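Local coordinates for glycoside Hydrolase (Bacteroides plebeius, PDB 5T3B), which is a family 50 glycoside hydrolase of a gut bacterium that probably cleaves glycosidic bonds in agarose-like polysaccharides, at residues T188-F193 / G248-N253. Sequence-based numbering, arbitrary orientation.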
loop_
_atom_site.group_PDB
_atom_site.type_symbol
_atom_site.label_atom_id
_atom_site.label_comp_id
_atom_site.label_asym_id
_atom_site.label_seq_id
_atom_site.Cartn_x
_atom_site.Cartn_y
_atom_site.Cartn_z
ATOM N N THR A 188 3.500 -10.662 -10.277
ATOM C CA THR A 188 4.557 -10.324 -9.345
ATOM C C THR A 188 3.980 -10.194 -7.923
ATOM O O THR A 188 2.845 -9.774 -7.751
ATOM C CB THR A 188 5.329 -9.096 -9.781
ATOM O OG1 THR A 188 4.481 -8.013 -10.073
ATOM C CG2 THR A 188 6.109 -9.390 -11.020
ATOM N N GLN A 189 4.792 -10.573 -6.946
ATOM C CA GLN A 189 4.273 -10.649 -5.567
ATOM C C GLN A 189 5.061 -9.798 -4.611
ATOM O O GLN A 189 6.288 -9.649 -4.737
ATOM C CB GLN A 189 4.095 -12.078 -5.089
ATOM C CG GLN A 189 5.338 -12.819 -4.953
ATOM C CD GLN A 189 5.216 -14.304 -4.475
ATOM O OE1 GLN A 189 4.192 -14.783 -3.832
ATOM N NE2 GLN A 189 6.199 -15.004 -4.735
ATOM N N ALA A 190 4.358 -9.296 -3.613
ATOM C CA ALA A 190 4.977 -8.548 -2.531
ATOM C C ALA A 190 4.444 -9.093 -1.196
ATOM O O ALA A 190 3.334 -8.700 -0.767
ATOM C CB ALA A 190 4.707 -7.085 -2.621
ATOM N N PRO A 191 5.114 -10.077 -0.595
ATOM C CA PRO A 191 4.627 -10.680 0.638
ATOM C C PRO A 191 4.686 -9.753 1.793
ATOM O O PRO A 191 5.513 -8.829 1.851
ATOM C CB PRO A 191 5.545 -11.872 0.884
ATOM C CG PRO A 191 6.817 -11.407 0.225
ATOM C CD PRO A 191 6.374 -10.694 -1.033
ATOM N N SER A 192 3.796 -9.977 2.750
ATOM C CA SER A 192 3.769 -9.265 4.033
ATOM C C SER A 192 4.199 -10.173 5.156
ATOM O O SER A 192 3.967 -11.412 5.106
ATOM C CB SER A 192 2.393 -8.648 4.253
ATOM O OG SER A 192 1.388 -9.680 4.234
ATOM N N PHE A 193 4.934 -9.603 6.091
ATOM C CA PHE A 193 5.465 -10.245 7.277
ATOM C C PHE A 193 4.975 -9.485 8.508
ATOM O O PHE A 193 4.345 -8.438 8.439
ATOM C CB PHE A 193 6.994 -10.249 7.225
ATOM C CG PHE A 193 7.555 -11.112 6.113
ATOM C CD1 PHE A 193 7.674 -10.646 4.816
ATOM C CD2 PHE A 193 7.960 -12.390 6.350
ATOM C CE1 PHE A 193 8.188 -11.427 3.811
ATOM C CE2 PHE A 193 8.497 -13.159 5.359
ATOM C CZ PHE A 193 8.573 -12.698 4.081
ATOM N N GLY A 248 8.952 -6.875 -3.784
ATOM C CA GLY A 248 9.565 -6.496 -2.538
ATOM C C GLY A 248 8.759 -7.063 -1.418
ATOM O O GLY A 248 7.924 -7.926 -1.612
ATOM N N PHE A 249 9.011 -6.583 -0.172
ATOM C CA PHE A 249 8.247 -7.103 0.980
ATOM C C PHE A 249 7.867 -5.999 1.941
ATOM O O PHE A 249 8.516 -4.959 2.030
ATOM C CB PHE A 249 9.028 -8.181 1.740
ATOM C CG PHE A 249 10.214 -7.661 2.550
ATOM C CD1 PHE A 249 11.423 -7.350 1.926
ATOM C CD2 PHE A 249 10.116 -7.513 3.904
ATOM C CE1 PHE A 249 12.484 -6.875 2.632
ATOM C CE2 PHE A 249 11.183 -7.051 4.611
ATOM C CZ PHE A 249 12.363 -6.691 3.978
ATOM N N PHE A 250 6.809 -6.280 2.691
ATOM C CA PHE A 250 6.381 -5.428 3.787
ATOM C C PHE A 250 6.748 -6.126 5.080
ATOM O O PHE A 250 6.571 -7.337 5.214
ATOM C CB PHE A 250 4.867 -5.213 3.777
ATOM C CG PHE A 250 4.359 -4.797 2.425
ATOM C CD1 PHE A 250 4.520 -3.491 1.963
ATOM C CD2 PHE A 250 3.772 -5.732 1.588
ATOM C CE1 PHE A 250 4.118 -3.158 0.707
ATOM C CE2 PHE A 250 3.381 -5.403 0.313
ATOM C CZ PHE A 250 3.536 -4.127 -0.118
ATOM N N SER A 251 7.229 -5.384 6.075
ATOM C CA SER A 251 7.699 -6.004 7.335
ATOM C C SER A 251 6.608 -6.106 8.435
ATOM O O SER A 251 6.829 -6.751 9.445
ATOM C CB SER A 251 8.905 -5.253 7.867
ATOM O OG SER A 251 8.597 -3.915 8.092
ATOM N N ASP A 252 5.518 -5.345 8.273
ATOM C CA ASP A 252 4.452 -5.223 9.236
ATOM C C ASP A 252 3.327 -4.509 8.530
ATOM O O ASP A 252 3.423 -4.148 7.354
ATOM C CB ASP A 252 4.920 -4.530 10.514
ATOM C CG ASP A 252 5.438 -5.457 11.579
ATOM O OD1 ASP A 252 4.722 -6.367 11.999
ATOM O OD2 ASP A 252 6.597 -5.295 12.109
ATOM N N ASN A 253 2.238 -4.308 9.285
ATOM C CA ASN A 253 1.062 -3.662 8.747
ATOM C C ASN A 253 0.423 -2.784 9.817
ATOM O O ASN A 253 0.067 -3.288 10.891
ATOM C CB ASN A 253 0.035 -4.676 8.308
ATOM C CG ASN A 253 -1.218 -4.067 7.689
ATOM O OD1 ASN A 253 -1.180 -3.260 6.763
ATOM N ND2 ASN A 253 -2.353 -4.477 8.228
#
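Ser192 and Phe250 form a single parallel beta bridge between neighbouring extended chains, consistent with the third and fourth strands of the (beta/alpha)8 barrel expected of family 50 enzymes. Two backbone bonds straddle Ser192. Phe250 N donates to Pro191 O at 3.0 Å, nearly straight at 169°. Phe193 N in turn donates to Phe250 O over 2.9 Å, along a more bent path. One step back, the pattern would require an N-H at residue 191, which proline lacks. Pro191 CD instead lies 3.2 Å from Gly248 O, a buried oxygen without a hydrogen-bonding partner, which also receives a CA-H...O contact from Ala190. Glycine suits position 248 because its almost fully extended backbone (phi 164°) is unfavourable for other residues.

Side chains separate onto two faces. On one, Ala190 is small enough for the Phe250 ring to come close, with Ala190 CB 3.6 Å from Phe250 CE2, while Ala190 O meets the edge of that ring near its plane. With an alanine at Phe250 the backbone bonds could persist, but a gap would probably open beside Ala190 and Arg336 would lose its cation-pi partner. On the other face, a chi1 of -66° swings the Phe193 ring to the side of its own backbone N, opposite the carbonyl carbon; this brings CD1 of the ring edge to within 3.5 Å of Phe250 O. Phe193 CE1 also packs against Phe249 CB at 3.9 Å, and the two ring planes are nearly perpendicular.

Beyond the bridge, Asp252 OD2 accepts bonds from Tyr314 OH and Leu196 N. Strand 163-165 flanks 188-190 in parallel and meets Phe250 through Cys165, whereas helices 195-203 and 300-324 cover Phe249, and the Phe193 ring stacks on Phe237.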